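PDB 6A2F: alanine racemase, biosynthetic from Pseudomonas aeruginosa PAO1, which belongs to the alanine racemase family, pairing a TIM-barrel domain that carries covalently bound pyridoxal phosphate with a second domain rich in beta strands. Local coordinates for residues A[7-10]-A[11-14]; A[139-142]-A[143-146]; A[341-344]-A[345-349]. All blocks are in the same frame, centred on the assembly; numbering follows the deposited sequence.

Contact 1 of 3, residues A[7-10]-A[11-14]; sequences TVDL and SAIR
Asp9 and Ser11 meet through a single carboxylate oxygen, which gathers three donors at the start of a helix. The hydroxyl Ser11 OG donates to Asp9 OD1 over 3.0 Å, arriving at the syn lone pair, on the side of the second oxygen. The backbone N-H groups of Ser11 and Ala12 reach the same OD1 by weak bonds, the one from Ala12 N to Asp9 OD1 being 3.2 Å long at 147°. With CG anti to the backbone N (chi1 -172°), Asp9 swings its carboxylate forward over the first turn. Ser11 turns OG back to meet it, placing the hydroxyl between its own backbone N and carbonyl carbon (chi1 75°). Ala12 CB lies 3.6 Å from Asp9 CG, a methyl resting against the carboxylate.

This is an N-cap, with Asp9 at the position just before the helix. Strand 4-8 lies in the mixed sheet, between strands 234-246 and 354-356, whereas helix 10-22 belongs to the TIM-barrel domain, so the capped turn lies where the chain passes from one to the other. Asp9 O adds weak bonds from Ala12 N and Ile13 N before the regular helical bond from Arg14 N to Leu10 O (3.1 Å) takes over.

Away from the carboxylate the contact is apolar. The tip of Ile13, CD1, stands 4.3 Å from Val8 CG1 and 4.4 Å from Leu10 CD2, one methyl bridging strand and helix. Leu10 also packs on Tyr356 and on Glu44 and Ala48 of helix 42-48, while Ile13 touches Val45 of that helix. Arg14 lays its CG beside Leu10 O at 3.6 Å, and its chain bends further out to pair NE with Asp52.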
loop_
_atom_site.group_PDB
_atom_site.type_symbol
_atom_site.label_atom_id
_atom_site.label_comp_id
_atom_site.label_asym_id
_atom_site.label_seq_id
_atom_site.Cartn_x
_atom_site.Cartn_y
_atom_site.Cartn_z
ATOM N N THR A 7 -15.922 -2.192 -2.957
ATOM C CA THR A 7 -16.956 -2.227 -3.982
ATOM C C THR A 7 -16.648 -1.160 -5.024
ATOM O O THR A 7 -16.515 0.027 -4.698
ATOM C CB THR A 7 -18.359 -2.026 -3.367
ATOM O OG1 THR A 7 -18.610 -3.075 -2.426
ATOM C CG2 THR A 7 -19.450 -2.050 -4.437
ATOM N N VAL A 8 -16.523 -1.601 -6.272
ATOM C CA VAL A 8 -16.189 -0.721 -7.382
ATOM C C VAL A 8 -17.405 -0.521 -8.291
ATOM O O VAL A 8 -17.995 -1.489 -8.796
ATOM C CB VAL A 8 -14.987 -1.254 -8.193
ATOM C CG1 VAL A 8 -14.610 -0.292 -9.311
ATOM C CG2 VAL A 8 -13.789 -1.499 -7.287
ATOM N N ASP A 9 -17.781 0.743 -8.477
ATOM C CA ASP A 9 -18.869 1.109 -9.377
ATOM C C ASP A 9 -18.315 1.401 -10.771
ATOM O O ASP A 9 -17.832 2.507 -11.047
ATOM C CB ASP A 9 -19.645 2.313 -8.827
ATOM C CG ASP A 9 -20.901 2.626 -9.630
ATOM O OD1 ASP A 9 -21.084 2.065 -10.733
ATOM O OD2 ASP A 9 -21.717 3.439 -9.155
ATOM N N LEU A 10 -18.400 0.402 -11.647
ATOM C CA LEU A 10 -17.861 0.502 -13.002
ATOM C C LEU A 10 -18.594 1.525 -13.870
ATOM O O LEU A 10 -17.982 2.193 -14.703
ATOM C CB LEU A 10 -17.832 -0.867 -13.685
ATOM C CG LEU A 10 -16.860 -1.913 -13.117
ATOM C CD1 LEU A 10 -17.143 -3.285 -13.712
ATOM C CD2 LEU A 10 -15.400 -1.526 -13.325
ATOM N N SER A 11 -19.899 1.663 -13.662
ATOM C CA SER A 11 -20.691 2.611 -14.444
ATOM C C SER A 11 -20.467 4.066 -14.004
ATOM O O SER A 11 -20.735 4.997 -14.770
ATOM C CB SER A 11 -22.176 2.237 -14.418
ATOM O OG SER A 11 -22.745 2.567 -13.172
ATOM N N ALA A 12 -19.966 4.261 -12.784
ATOM C CA ALA A 12 -19.483 5.580 -12.367
ATOM C C ALA A 12 -18.222 5.972 -13.153
ATOM O O ALA A 12 -18.048 7.136 -13.520
ATOM C CB ALA A 12 -19.224 5.619 -10.869
ATOM N N ILE A 13 -17.353 4.994 -13.409
ATOM C CA ILE A 13 -16.145 5.210 -14.211
ATOM C C ILE A 13 -16.520 5.571 -15.653
ATOM O O ILE A 13 -15.939 6.492 -16.235
ATOM C CB ILE A 13 -15.194 3.989 -14.158
ATOM C CG1 ILE A 13 -14.626 3.832 -12.743
ATOM C CG2 ILE A 13 -14.064 4.121 -15.179
ATOM C CD1 ILE A 13 -13.975 2.494 -12.460
ATOM N N ARG A 14 -17.498 4.858 -16.215
ATOM C CA ARG A 14 -18.030 5.183 -17.545
ATOM C C ARG A 14 -18.561 6.618 -17.584
ATOM O O ARG A 14 -18.285 7.358 -18.527
ATOM C CB ARG A 14 -19.131 4.198 -17.968
ATOM C CG ARG A 14 -18.655 2.768 -18.185
ATOM C CD ARG A 14 -19.732 1.898 -18.819
ATOM N NE ARG A 14 -19.843 2.124 -20.257
ATOM C CZ ARG A 14 -20.699 1.500 -21.064
ATOM N NH1 ARG A 14 -21.547 0.597 -20.586
ATOM N NH2 ARG A 14 -20.712 1.782 -22.360
#

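Contact 2 of 3, residues A[139-142]-A[143-146]; sequences RAWH and ARLR
A cation-pi stack between Trp141 and Arg144, three residues apart, leads this local contact in the last turns of helix 135-145, the helical arm of the beta-alpha-beta unit formed with strands 118-123 and 151-157 of the TIM barrel. The guanidinium lies flat over one face of the indole, the planes only 10° apart, with Arg144 CZ 4.1 Å from the centroid of the six-membered ring. Arg144 sends CG anti to its backbone N (chi1 -154°) and then bends near its end, which turns the flat group back onto the ring. Trp141 also stacks on Phe133, and Arg144 NH1 has a long, weak ion pair with Glu107.

Leu145 approaches the same indole differently: CD1 meets CE3 of Trp141 at the ring edge, 3.9 Å away, and both side chains run on to Leu110 and Leu122. His142 and Arg146 point the same way, with Arg146 CB over one face of the imidazole and Arg146 CD 3.9 Å from His142 NE2. The carbonyl of Asp185 receives both His142 NE2 and Arg146 NH1, and Arg146 NH2 forms a salt bridge with Asp187. Backbone bonds such as Ala143 N to Arg139 O (3.0 Å) run beneath.

Arg144 thus spends its charge on an indole face, whereas Arg146 gives only its aliphatic part to the imidazole and keeps its guanidinium for Asp185 and Asp187.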
loop_
_atom_site.group_PDB
_atom_site.type_symbol
_atom_site.label_atom_id
_atom_site.label_comp_id
_atom_site.label_asym_id
_atom_site.label_seq_id
_atom_site.Cartn_x
_atom_site.Cartn_y
_atom_site.Cartn_z
ATOM N N ARG A 139 13.777 18.757 -30.765
ATOM C CA ARG A 139 13.844 19.174 -32.170
ATOM C C ARG A 139 14.807 18.261 -32.930
ATOM O O ARG A 139 14.489 17.791 -34.021
ATOM C CB ARG A 139 14.250 20.648 -32.300
ATOM C CG ARG A 139 13.427 21.587 -31.427
ATOM C CD ARG A 139 13.704 23.059 -31.685
ATOM N NE ARG A 139 12.757 23.592 -32.655
ATOM C CZ ARG A 139 11.680 24.305 -32.347
ATOM N NH1 ARG A 139 11.397 24.604 -31.088
ATOM N NH2 ARG A 139 10.885 24.727 -33.312
ATOM N N ALA A 140 15.963 17.988 -32.324
ATOM C CA ALA A 140 16.955 17.083 -32.906
ATOM C C ALA A 140 16.380 15.689 -33.165
ATOM O O ALA A 140 16.562 15.126 -34.248
ATOM C CB ALA A 140 18.185 16.999 -32.016
ATOM N N TRP A 141 15.675 15.146 -32.171
ATOM C CA TRP A 141 15.050 13.829 -32.301
ATOM C C TRP A 141 13.894 13.827 -33.298
ATOM O O TRP A 141 13.668 12.825 -33.979
ATOM C CB TRP A 141 14.635 13.273 -30.938
ATOM C CG TRP A 141 15.789 12.658 -30.234
ATOM C CD1 TRP A 141 16.614 13.261 -29.329
ATOM C CD2 TRP A 141 16.287 11.326 -30.406
ATOM N NE1 TRP A 141 17.587 12.384 -28.917
ATOM C CE2 TRP A 141 17.410 11.189 -29.563
ATOM C CE3 TRP A 141 15.890 10.236 -31.187
ATOM C CZ2 TRP A 141 18.143 10.002 -29.475
ATOM C CZ3 TRP A 141 16.615 9.054 -31.101
ATOM C CH2 TRP A 141 17.731 8.948 -30.249
ATOM N N HIS A 142 13.180 14.948 -33.396
ATOM C CA HIS A 142 12.141 15.090 -34.411
ATOM C C HIS A 142 12.750 14.962 -35.811
ATOM O O HIS A 142 12.232 14.219 -36.648
ATOM C CB HIS A 142 11.375 16.410 -34.273
ATOM C CG HIS A 142 10.260 16.558 -35.261
ATOM N ND1 HIS A 142 10.454 17.053 -36.534
ATOM C CD2 HIS A 142 8.944 16.252 -35.172
ATOM C CE1 HIS A 142 9.301 17.054 -37.182
ATOM N NE2 HIS A 142 8.369 16.572 -36.378
ATOM N N ALA A 143 13.855 15.677 -36.039
ATOM C CA ALA A 143 14.601 15.623 -37.304
ATOM C C ALA A 143 15.051 14.204 -37.671
ATOM O O ALA A 143 15.035 13.830 -38.844
ATOM C CB ALA A 143 15.799 16.566 -37.257
ATOM N N ARG A 144 15.442 13.422 -36.670
ATOM C CA ARG A 144 15.876 12.050 -36.900
ATOM C C ARG A 144 14.696 11.133 -37.219
ATOM O O ARG A 144 14.799 10.258 -38.081
ATOM C CB ARG A 144 16.653 11.515 -35.687
ATOM C CG ARG A 144 17.661 10.411 -36.013
ATOM C CD ARG A 144 18.661 10.184 -34.873
ATOM N NE ARG A 144 18.899 11.405 -34.093
ATOM C CZ ARG A 144 19.744 11.515 -33.069
ATOM N NH1 ARG A 144 20.479 10.479 -32.674
ATOM N NH2 ARG A 144 19.858 12.685 -32.442
ATOM N N LEU A 145 13.571 11.356 -36.540
ATOM C CA LEU A 145 12.481 10.376 -36.515
ATOM C C LEU A 145 11.315 10.623 -37.470
ATOM O O LEU A 145 10.548 9.698 -37.734
ATOM C CB LEU A 145 11.948 10.203 -35.084
ATOM C CG LEU A 145 12.891 9.539 -34.076
ATOM C CD1 LEU A 145 12.343 9.676 -32.661
ATOM C CD2 LEU A 145 13.124 8.074 -34.417
ATOM N N ARG A 146 11.181 11.847 -37.983
ATOM C CA ARG A 146 10.006 12.226 -38.779
ATOM C C ARG A 146 9.730 11.335 -40.001
ATOM O O ARG A 146 8.569 11.056 -40.308
ATOM C CB ARG A 146 10.050 13.711 -39.178
ATOM C CG ARG A 146 8.883 14.198 -40.046
ATOM C CD ARG A 146 7.538 14.230 -39.321
ATOM N NE ARG A 146 6.811 12.958 -39.396
ATOM C CZ ARG A 146 5.596 12.748 -38.885
ATOM N NH1 ARG A 146 4.945 13.721 -38.254
ATOM N NH2 ARG A 146 5.025 11.557 -39.009
#

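Contact 3 of 3, residues A[341-344]-A[345-349]; sequences GYEL and LSKVT
Glu343 and Lys347, one turn apart, are joined across the end of the short helix 341-346 in the C-terminal domain, Lys347 being the first residue to leave helical backbone angles. Glu343 OE2 and Lys347 NZ form a salt bridge of 3.1 Å, weak as a hydrogen bond. Glu343 extends straight, while the lysine bends twice to bring CE to 3.4 Å from Glu343 CG. Both charges have further partners: Glu343 OE1 bonds Thr339 OG1, OE2 takes the backbone N of Arg279 of the second subunit, and Lys347 NZ donates to the carbonyl of Tyr277 of that subunit. The pair is therefore part of the dimer interface.

Among the neutral bonds, Leu345 N to Gly341 O is 3.0 Å and nearly straight. Tyr342 O is gripped twice, by N and OG of Ser346, each at 3.0 Å and from opposite faces of the carbonyl plane. The side chain of Tyr342 leads away to a D-lysine pocket, its OH bonded to OP2 of the modified residue at position 34.

Where the chain leaves the helix, the methyl CG2 of Val348 lies 3.3 Å from the carbonyl oxygen Leu344 O.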
loop_
_atom_site.group_PDB
_atom_site.type_symbol
_atom_site.label_atom_id
_atom_site.label_comp_id
_atom_site.label_asym_id
_atom_site.label_seq_id
_atom_site.Cartn_x
_atom_site.Cartn_y
_atom_site.Cartn_z
ATOM N N GLY A 341 -6.005 11.401 -2.658
ATOM C CA GLY A 341 -6.819 10.247 -3.063
ATOM C C GLY A 341 -6.063 9.212 -3.881
ATOM O O GLY A 341 -6.264 8.008 -3.706
ATOM N N TYR A 342 -5.188 9.685 -4.770
ATOM C CA TYR A 342 -4.308 8.813 -5.545
ATOM C C TYR A 342 -3.750 7.673 -4.689
ATOM O O TYR A 342 -3.878 6.504 -5.046
ATOM C CB TYR A 342 -3.114 9.591 -6.098
ATOM C CG TYR A 342 -3.385 10.691 -7.103
ATOM C CD1 TYR A 342 -3.568 10.403 -8.453
ATOM C CD2 TYR A 342 -3.377 12.029 -6.712
ATOM C CE1 TYR A 342 -3.780 11.417 -9.376
ATOM C CE2 TYR A 342 -3.586 13.049 -7.625
ATOM C CZ TYR A 342 -3.788 12.741 -8.954
ATOM O OH TYR A 342 -3.995 13.760 -9.861
ATOM N N GLU A 343 -3.128 8.027 -3.566
ATOM C CA GLU A 343 -2.408 7.061 -2.743
ATOM C C GLU A 343 -3.335 6.052 -2.085
ATOM O O GLU A 343 -3.065 4.850 -2.119
ATOM C CB GLU A 343 -1.530 7.752 -1.693
ATOM C CG GLU A 343 -0.638 6.765 -0.948
ATOM C CD GLU A 343 0.351 7.400 0.020
ATOM O OE1 GLU A 343 0.045 8.460 0.615
ATOM O OE2 GLU A 343 1.443 6.816 0.195
ATOM N N LEU A 344 -4.424 6.540 -1.496
ATOM C CA LEU A 344 -5.381 5.676 -0.815
ATOM C C LEU A 344 -6.009 4.668 -1.772
ATOM O O LEU A 344 -6.092 3.484 -1.450
ATOM C CB LEU A 344 -6.457 6.502 -0.109
ATOM C CG LEU A 344 -6.194 6.970 1.331
ATOM C CD1 LEU A 344 -4.897 7.756 1.461
ATOM C CD2 LEU A 344 -7.369 7.805 1.834
ATOM N N LEU A 345 -6.424 5.142 -2.947
ATOM C CA LEU A 345 -7.065 4.299 -3.958
ATOM C C LEU A 345 -6.122 3.246 -4.542
ATOM O O LEU A 345 -6.459 2.060 -4.586
ATOM C CB LEU A 345 -7.665 5.151 -5.091
ATOM C CG LEU A 345 -8.873 6.053 -4.800
ATOM C CD1 LEU A 345 -9.223 6.883 -6.027
ATOM C CD2 LEU A 345 -10.080 5.241 -4.350
ATOM N N SER A 346 -4.937 3.676 -4.973
ATOM C CA SER A 346 -4.024 2.777 -5.680
ATOM C C SER A 346 -3.271 1.805 -4.771
ATOM O O SER A 346 -2.617 0.885 -5.263
ATOM C CB SER A 346 -3.050 3.563 -6.558
ATOM O OG SER A 346 -2.104 4.239 -5.767
ATOM N N LYS A 347 -3.373 1.996 -3.456
ATOM C CA LYS A 347 -2.677 1.124 -2.505
ATOM C C LYS A 347 -3.564 0.137 -1.743
ATOM O O LYS A 347 -3.091 -0.559 -0.835
ATOM C CB LYS A 347 -1.816 1.929 -1.536
ATOM C CG LYS A 347 -0.456 2.252 -2.108
ATOM C CD LYS A 347 0.590 2.346 -1.014
ATOM C CE LYS A 347 0.963 3.786 -0.732
ATOM N NZ LYS A 347 2.281 3.857 -0.044
ATOM N N VAL A 348 -4.839 0.076 -2.111
ATOM C CA VAL A 348 -5.719 -0.969 -1.602
ATOM C C VAL A 348 -5.151 -2.323 -2.061
ATOM O O VAL A 348 -5.074 -2.608 -3.261
ATOM C CB VAL A 348 -7.179 -0.752 -2.060
ATOM C CG1 VAL A 348 -8.068 -1.886 -1.584
ATOM C CG2 VAL A 348 -7.701 0.586 -1.555
ATOM N N THR A 349 -4.732 -3.137 -1.097
ATOM C CA THR A 349 -3.908 -4.326 -1.376
ATOM C C THR A 349 -4.696 -5.527 -1.895
ATOM O O THR A 349 -5.923 -5.567 -1.794
ATOM C CB THR A 349 -3.108 -4.760 -0.132
ATOM O OG1 THR A 349 -4.011 -4.963 0.964
ATOM C CG2 THR A 349 -2.073 -3.703 0.244
#

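In the fold
All three contacts join side chains near in sequence, along a helix or at its ends, in different surroundings. Contact 1 caps a helix start and contact 3 closes a helix end; their centres are about 16 Å apart, without touching, and both meet strand 234-246. Contact 2 sits on an outer helix of the barrel domain, its centre about 42 Å and 39 Å from those of contacts 1 and 3. Burial follows place: contact 3 is buried, within reach of the ligand pocket and the second subunit, whereas contacts 1 and 2 are partly buried and touch no other chain of the assembly. A carboxylate receiving neutral donors dominates contact 1, cation-pi stacking contact 2, and contact 3 a salt bridge within the chain whose two ends also bond the second subunit.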